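CRP-like protein Clp (Xanthomonas campestris pv. campestris, PDB 3IWZ) activates or represses a large set of genes, including those for virulence factors, as a homodimeric DNA-binding regulator that c-di-GMP appears to inactivate. Local coordinates at residues T54-I59 with D96-I101; M89-E94 with E116-L121. All coordinates share one frame; numbering follows the deposited sequence.

Contact 1 of 2, residues T54-I59 with D96-I101; sequences TLYYVI and DTREVI
Arg98 lays the end of its guanidinium against Thr54 and beside the ring of Tyr56. Both terminal nitrogens turn to one acceptor, the backbone carbonyl of Thr54. NH2 of Arg98 makes the shorter bond, 2.8 Å to Thr54 O, and it is nearly straight, with an N-H...O angle of 162°. NH1 of Arg98 lies 3.3 Å from the same Thr54 O, a longer and more bent bond. The grip is end-on, with the oxygen held between the two nitrogens and almost exactly in the guanidinium plane. The arginine chain folds at chi2 (-65°) and then runs straight, which carries the charged end across from the loop to the strand. Tyr56 adds a looser contact. Its CE2 is 3.9 Å from Arg98 NH2, and ring and guanidinium planes are inclined by 37°, well short of a parallel stack. Thr54 also covers one face of this ring with its methyl CG2, near the rim. The threonine CB stands 3.8 Å from Arg98 NH2. Arg98 also makes a cation-pi contact with Phe46, and its NH1 has weak hydrogen bonds to Gly87 O and Tyr115 OH. Next to the arginine, Glu99 forms a salt bridge with Arg150 of the second subunit. Both segments belong to the cyclic nucleotide-binding domain, the beta-roll of the CRP family. Strand 54-58 runs antiparallel between 108-114 and 85-86, while residues 96-100 are the end of the loop leading into strand 101-104 of the other sheet.

Contact 2 of 2, residues M89-E94 with E116-L121; sequences MGLFIE and ERLQQL
Leu91 meets Leu118 and Gln119 of helix 115-122, and a short turn starting at Met89 brings it there. Met89 O accepts two backbone bonds, from Phe92 N and Ile93 N, each 2.8 Å from Met89 O. The turn continues through Gly90 to Leu91, which carries the whole contact on this side. With CG anti to the backbone N (chi1 173°), both methyls of Leu91 are carried to the helix. Its CD2 packs against Leu118 CD2 at 3.9 Å, the two leucines crossing at about a right angle. Its other methyl, CD1, lies 4.0 Å from Gln119 NE2 and 4.1 Å from Gln119 CG. The extended glutamine passes obliquely over this one methyl, touching it with both its aliphatic part and its amide. Here the loop between strands 85-86 and 101-104 of the cyclic nucleotide-binding domain meets the short helix that follows strand 108-114. Phe92, next along, offers one ring face to CG of Leu91, which lies 4.2 Å above the ring plane and toward the rim. The dimer interface is close by. Tyr135 of the second subunit hydrogen-bonds Leu91 O, meets the Phe92 ring and packs on Gln119.

In the fold
Both contacts are largely buried and use the same long loop between strands 85-86 and 101-104. Contact 2 takes its early part, contact 1 its end. Contact 1 lies nearer the centre of the chain and joins the loop to a sheet strand. Its chemistry is polar, a charged group held by a backbone carbonyl. Contact 2 lies farther out, joins the loop to a helix, and is mainly apolar with a partly exposed glutamine at its margin. The centres of contact 1 and contact 2 are about 12 Å apart. They meet directly where Leu55 CD1 packs on Leu118 CD2 at 4.0 Å. In both, the loop also reaches the second subunit.

Contact 1 of 2, residues T54-I59 with D96-I101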
loop_
_atom_site.group_PDB
_atom_site.type_symbol
_atom_site.label_atom_id
_atom_site.label_comp_id
_atom_site.label_asym_id
_atom_site.label_seq_id
_atom_site.Cartn_x
_atom_site.Cartn_y
_atom_site.Cartn_z
ATOM N N THR D 54 -13.508 0.296 -15.047
ATOM C CA THR D 54 -14.607 0.350 -14.096
ATOM C C THR D 54 -14.211 0.489 -12.624
ATOM O O THR D 54 -13.222 -0.072 -12.162
ATOM C CB THR D 54 -15.480 -0.912 -14.244
ATOM O OG1 THR D 54 -15.999 -0.972 -15.579
ATOM C CG2 THR D 54 -16.632 -0.894 -13.253
ATOM N N LEU D 55 -15.019 1.234 -11.889
ATOM C CA LEU D 55 -14.792 1.443 -10.474
ATOM C C LEU D 55 -15.923 0.692 -9.789
ATOM O O LEU D 55 -17.022 0.605 -10.326
ATOM C CB LEU D 55 -14.892 2.936 -10.149
ATOM C CG LEU D 55 -14.298 3.544 -8.878
ATOM C CD1 LEU D 55 -15.255 4.634 -8.389
ATOM C CD2 LEU D 55 -14.100 2.511 -7.805
ATOM N N TYR D 56 -15.658 0.138 -8.614
ATOM C CA TYR D 56 -16.698 -0.566 -7.884
ATOM C C TYR D 56 -16.907 0.046 -6.514
ATOM O O TYR D 56 -15.961 0.502 -5.880
ATOM C CB TYR D 56 -16.339 -2.033 -7.720
ATOM C CG TYR D 56 -16.380 -2.826 -8.999
ATOM C CD1 TYR D 56 -17.595 -3.224 -9.556
ATOM C CD2 TYR D 56 -15.205 -3.207 -9.637
ATOM C CE1 TYR D 56 -17.636 -3.987 -10.708
ATOM C CE2 TYR D 56 -15.237 -3.969 -10.794
ATOM C CZ TYR D 56 -16.455 -4.357 -11.323
ATOM O OH TYR D 56 -16.487 -5.120 -12.460
ATOM N N TYR D 57 -18.160 0.055 -6.076
ATOM C CA TYR D 57 -18.531 0.561 -4.763
ATOM C C TYR D 57 -19.294 -0.583 -4.099
ATOM O O TYR D 57 -20.318 -1.028 -4.616
ATOM C CB TYR D 57 -19.437 1.781 -4.895
ATOM C CG TYR D 57 -19.978 2.277 -3.577
ATOM C CD1 TYR D 57 -19.289 3.228 -2.827
ATOM C CD2 TYR D 57 -21.173 1.782 -3.070
ATOM C CE1 TYR D 57 -19.782 3.674 -1.603
ATOM C CE2 TYR D 57 -21.677 2.220 -1.850
ATOM C CZ TYR D 57 -20.977 3.164 -1.124
ATOM O OH TYR D 57 -21.480 3.596 0.078
ATOM N N VAL D 58 -18.776 -1.073 -2.976
ATOM C CA VAL D 58 -19.406 -2.167 -2.248
ATOM C C VAL D 58 -20.646 -1.681 -1.503
ATOM O O VAL D 58 -20.538 -0.982 -0.497
ATOM C CB VAL D 58 -18.453 -2.788 -1.197
ATOM C CG1 VAL D 58 -19.124 -3.979 -0.535
ATOM C CG2 VAL D 58 -17.137 -3.192 -1.834
ATOM N N ILE D 59 -21.819 -2.058 -2.000
ATOM C CA ILE D 59 -23.070 -1.663 -1.368
ATOM C C ILE D 59 -23.383 -2.579 -0.192
ATOM O O ILE D 59 -23.817 -2.127 0.871
ATOM C CB ILE D 59 -24.242 -1.695 -2.375
ATOM C CG1 ILE D 59 -24.109 -0.518 -3.350
ATOM C CG2 ILE D 59 -25.575 -1.632 -1.626
ATOM C CD1 ILE D 59 -25.263 -0.357 -4.318
ATOM N N ASP D 96 -4.377 -0.352 -18.694
ATOM C CA ASP D 96 -5.346 -1.076 -19.497
ATOM C C ASP D 96 -5.826 -2.296 -18.732
ATOM O O ASP D 96 -6.866 -2.860 -19.051
ATOM C CB ASP D 96 -4.713 -1.526 -20.820
ATOM C CG ASP D 96 -4.117 -0.373 -21.622
ATOM O OD1 ASP D 96 -3.483 -0.656 -22.663
ATOM O OD2 ASP D 96 -4.278 0.807 -21.227
ATOM N N THR D 97 -5.074 -2.693 -17.709
ATOM C CA THR D 97 -5.421 -3.879 -16.940
ATOM C C THR D 97 -5.409 -3.762 -15.408
ATOM O O THR D 97 -4.886 -2.801 -14.833
ATOM C CB THR D 97 -4.491 -5.024 -17.337
ATOM O OG1 THR D 97 -3.141 -4.659 -17.025
ATOM C CG2 THR D 97 -4.593 -5.294 -18.842
ATOM N N ARG D 98 -6.003 -4.767 -14.765
ATOM C CA ARG D 98 -6.067 -4.863 -13.310
ATOM C C ARG D 98 -4.742 -5.430 -12.832
ATOM O O ARG D 98 -4.039 -6.097 -13.589
ATOM C CB ARG D 98 -7.176 -5.824 -12.875
ATOM C CG ARG D 98 -8.588 -5.436 -13.271
ATOM C CD ARG D 98 -9.046 -4.165 -12.617
ATOM N NE ARG D 98 -10.432 -3.888 -12.952
ATOM C CZ ARG D 98 -11.071 -2.758 -12.665
ATOM N NH1 ARG D 98 -10.440 -1.780 -12.016
ATOM N NH2 ARG D 98 -12.339 -2.598 -13.047
ATOM N N GLU D 99 -4.407 -5.181 -11.573
ATOM C CA GLU D 99 -3.166 -5.698 -11.019
ATOM C C GLU D 99 -3.443 -6.668 -9.867
ATOM O O GLU D 99 -2.538 -7.330 -9.367
ATOM C CB GLU D 99 -2.278 -4.547 -10.532
ATOM C CG GLU D 99 -0.798 -4.775 -10.841
ATOM C CD GLU D 99 -0.517 -4.695 -12.323
ATOM O OE1 GLU D 99 0.175 -5.586 -12.848
ATOM O OE2 GLU D 99 -0.988 -3.736 -12.967
ATOM N N VAL D 100 -4.700 -6.765 -9.452
ATOM C CA VAL D 100 -5.048 -7.658 -8.352
ATOM C C VAL D 100 -6.378 -8.361 -8.596
ATOM O O VAL D 100 -7.097 -8.046 -9.549
ATOM C CB VAL D 100 -5.183 -6.883 -7.015
ATOM C CG1 VAL D 100 -3.928 -6.086 -6.737
ATOM C CG2 VAL D 100 -6.394 -5.963 -7.065
ATOM N N ILE D 101 -6.691 -9.296 -7.706
ATOM C CA ILE D 101 -7.938 -10.051 -7.732
ATOM C C ILE D 101 -8.926 -9.432 -6.754
ATOM O O ILE D 101 -8.564 -9.113 -5.620
ATOM C CB ILE D 101 -7.767 -11.503 -7.248
ATOM C CG1 ILE D 101 -6.726 -12.245 -8.080
ATOM C CG2 ILE D 101 -9.107 -12.219 -7.323
ATOM C CD1 ILE D 101 -6.539 -13.708 -7.648
#

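Contact 2 of 2, residues M89-E94 with E116-L121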
loop_
_atom_site.group_PDB
_atom_site.type_symbol
_atom_site.label_atom_id
_atom_site.label_comp_id
_atom_site.label_asym_id
_atom_site.label_seq_id
_atom_site.Cartn_x
_atom_site.Cartn_y
_atom_site.Cartn_z
ATOM N N MET D 89 -7.850 1.787 -8.803
ATOM C CA MET D 89 -6.533 2.141 -9.331
ATOM C C MET D 89 -6.534 2.813 -10.706
ATOM O O MET D 89 -5.920 3.863 -10.881
ATOM C CB MET D 89 -5.612 0.919 -9.363
ATOM C CG MET D 89 -4.141 1.303 -9.544
ATOM S SD MET D 89 -2.998 -0.094 -9.598
ATOM C CE MET D 89 -2.861 -0.351 -11.365
ATOM N N GLY D 90 -7.209 2.204 -11.673
ATOM C CA GLY D 90 -7.273 2.772 -13.007
ATOM C C GLY D 90 -7.816 4.189 -13.059
ATOM O O GLY D 90 -7.606 4.901 -14.038
ATOM N N LEU D 91 -8.513 4.615 -12.013
ATOM C CA LEU D 91 -9.052 5.970 -11.972
ATOM C C LEU D 91 -7.941 6.986 -11.665
ATOM O O LEU D 91 -8.134 8.200 -11.770
ATOM C CB LEU D 91 -10.132 6.068 -10.897
ATOM C CG LEU D 91 -10.679 7.463 -10.603
ATOM C CD1 LEU D 91 -11.383 7.996 -11.844
ATOM C CD2 LEU D 91 -11.643 7.401 -9.420
ATOM N N PHE D 92 -6.772 6.473 -11.298
ATOM C CA PHE D 92 -5.643 7.316 -10.928
ATOM C C PHE D 92 -4.393 7.032 -11.744
ATOM O O PHE D 92 -3.619 7.936 -12.035
ATOM C CB PHE D 92 -5.319 7.097 -9.456
ATOM C CG PHE D 92 -6.393 7.551 -8.527
ATOM C CD1 PHE D 92 -6.478 8.884 -8.152
ATOM C CD2 PHE D 92 -7.310 6.644 -8.010
ATOM C CE1 PHE D 92 -7.459 9.310 -7.268
ATOM C CE2 PHE D 92 -8.301 7.060 -7.121
ATOM C CZ PHE D 92 -8.377 8.391 -6.748
ATOM N N ILE D 93 -4.192 5.767 -12.081
ATOM C CA ILE D 93 -3.035 5.366 -12.851
ATOM C C ILE D 93 -3.506 4.715 -14.135
ATOM O O ILE D 93 -3.704 3.494 -14.185
ATOM C CB ILE D 93 -2.170 4.339 -12.094
ATOM C CG1 ILE D 93 -1.795 4.873 -10.716
ATOM C CG2 ILE D 93 -0.916 4.042 -12.888
ATOM C CD1 ILE D 93 -1.058 3.851 -9.879
ATOM N N GLU D 94 -3.688 5.536 -15.164
ATOM C CA GLU D 94 -4.124 5.052 -16.464
ATOM C C GLU D 94 -3.429 3.728 -16.750
ATOM O O GLU D 94 -2.208 3.660 -16.867
ATOM C CB GLU D 94 -3.784 6.080 -17.554
ATOM C CG GLU D 94 -4.532 7.408 -17.408
ATOM C CD GLU D 94 -3.970 8.502 -18.304
ATOM O OE1 GLU D 94 -3.967 8.315 -19.539
ATOM O OE2 GLU D 94 -3.530 9.551 -17.769
ATOM N N GLU D 116 -14.389 6.771 -17.235
ATOM C CA GLU D 116 -14.693 7.808 -18.206
ATOM C C GLU D 116 -15.965 8.563 -17.885
ATOM O O GLU D 116 -15.992 9.787 -17.954
ATOM C CB GLU D 116 -14.787 7.201 -19.604
ATOM C CG GLU D 116 -14.042 8.001 -20.656
ATOM C CD GLU D 116 -13.392 7.110 -21.697
ATOM O OE1 GLU D 116 -14.125 6.497 -22.503
ATOM O OE2 GLU D 116 -12.141 7.025 -21.703
ATOM N N ARG D 117 -17.017 7.831 -17.536
ATOM C CA ARG D 117 -18.293 8.452 -17.207
ATOM C C ARG D 117 -18.297 9.059 -15.822
ATOM O O ARG D 117 -19.208 9.804 -15.479
ATOM C CB ARG D 117 -19.447 7.447 -17.323
ATOM C CG ARG D 117 -20.187 7.530 -18.651
ATOM C CD ARG D 117 -20.702 8.955 -18.905
ATOM N NE ARG D 117 -21.873 9.302 -18.097
ATOM C CZ ARG D 117 -22.342 10.541 -17.950
ATOM N NH1 ARG D 117 -21.737 11.562 -18.548
ATOM N NH2 ARG D 117 -23.430 10.759 -17.220
ATOM N N LEU D 118 -17.287 8.745 -15.019
ATOM C CA LEU D 118 -17.224 9.300 -13.674
ATOM C C LEU D 118 -16.692 10.724 -13.739
ATOM O O LEU D 118 -17.344 11.655 -13.265
ATOM C CB LEU D 118 -16.323 8.451 -12.768
ATOM C CG LEU D 118 -16.294 8.887 -11.297
ATOM C CD1 LEU D 118 -17.689 8.801 -10.718
ATOM C CD2 LEU D 118 -15.351 8.008 -10.507
ATOM N N GLN D 119 -15.514 10.891 -14.338
ATOM C CA GLN D 119 -14.903 12.209 -14.458
ATOM C C GLN D 119 -15.750 13.121 -15.348
ATOM O O GLN D 119 -15.722 14.342 -15.201
ATOM C CB GLN D 119 -13.466 12.083 -14.986
ATOM C CG GLN D 119 -12.581 11.219 -14.077
ATOM C CD GLN D 119 -11.099 11.314 -14.394
ATOM O OE1 GLN D 119 -10.676 11.141 -15.539
ATOM N NE2 GLN D 119 -10.297 11.580 -13.369
ATOM N N GLN D 120 -16.506 12.531 -16.269
ATOM C CA GLN D 120 -17.383 13.331 -17.115
ATOM C C GLN D 120 -18.472 13.849 -16.181
ATOM O O GLN D 120 -18.961 14.967 -16.334
ATOM C CB GLN D 120 -18.009 12.491 -18.232
ATOM C CG GLN D 120 -17.028 12.046 -19.312
ATOM C CD GLN D 120 -17.697 11.223 -20.406
ATOM O OE1 GLN D 120 -17.025 10.590 -21.228
ATOM N NE2 GLN D 120 -19.026 11.233 -20.426
ATOM N N LEU D 121 -18.845 13.021 -15.209
ATOM C CA LEU D 121 -19.848 13.408 -14.228
ATOM C C LEU D 121 -19.199 14.359 -13.227
ATOM O O LEU D 121 -19.869 15.223 -12.661
ATOM C CB LEU D 121 -20.393 12.179 -13.492
ATOM C CG LEU D 121 -21.416 11.289 -14.206
ATOM C CD1 LEU D 121 -21.820 10.133 -13.299
ATOM C CD2 LEU D 121 -22.640 12.119 -14.577
#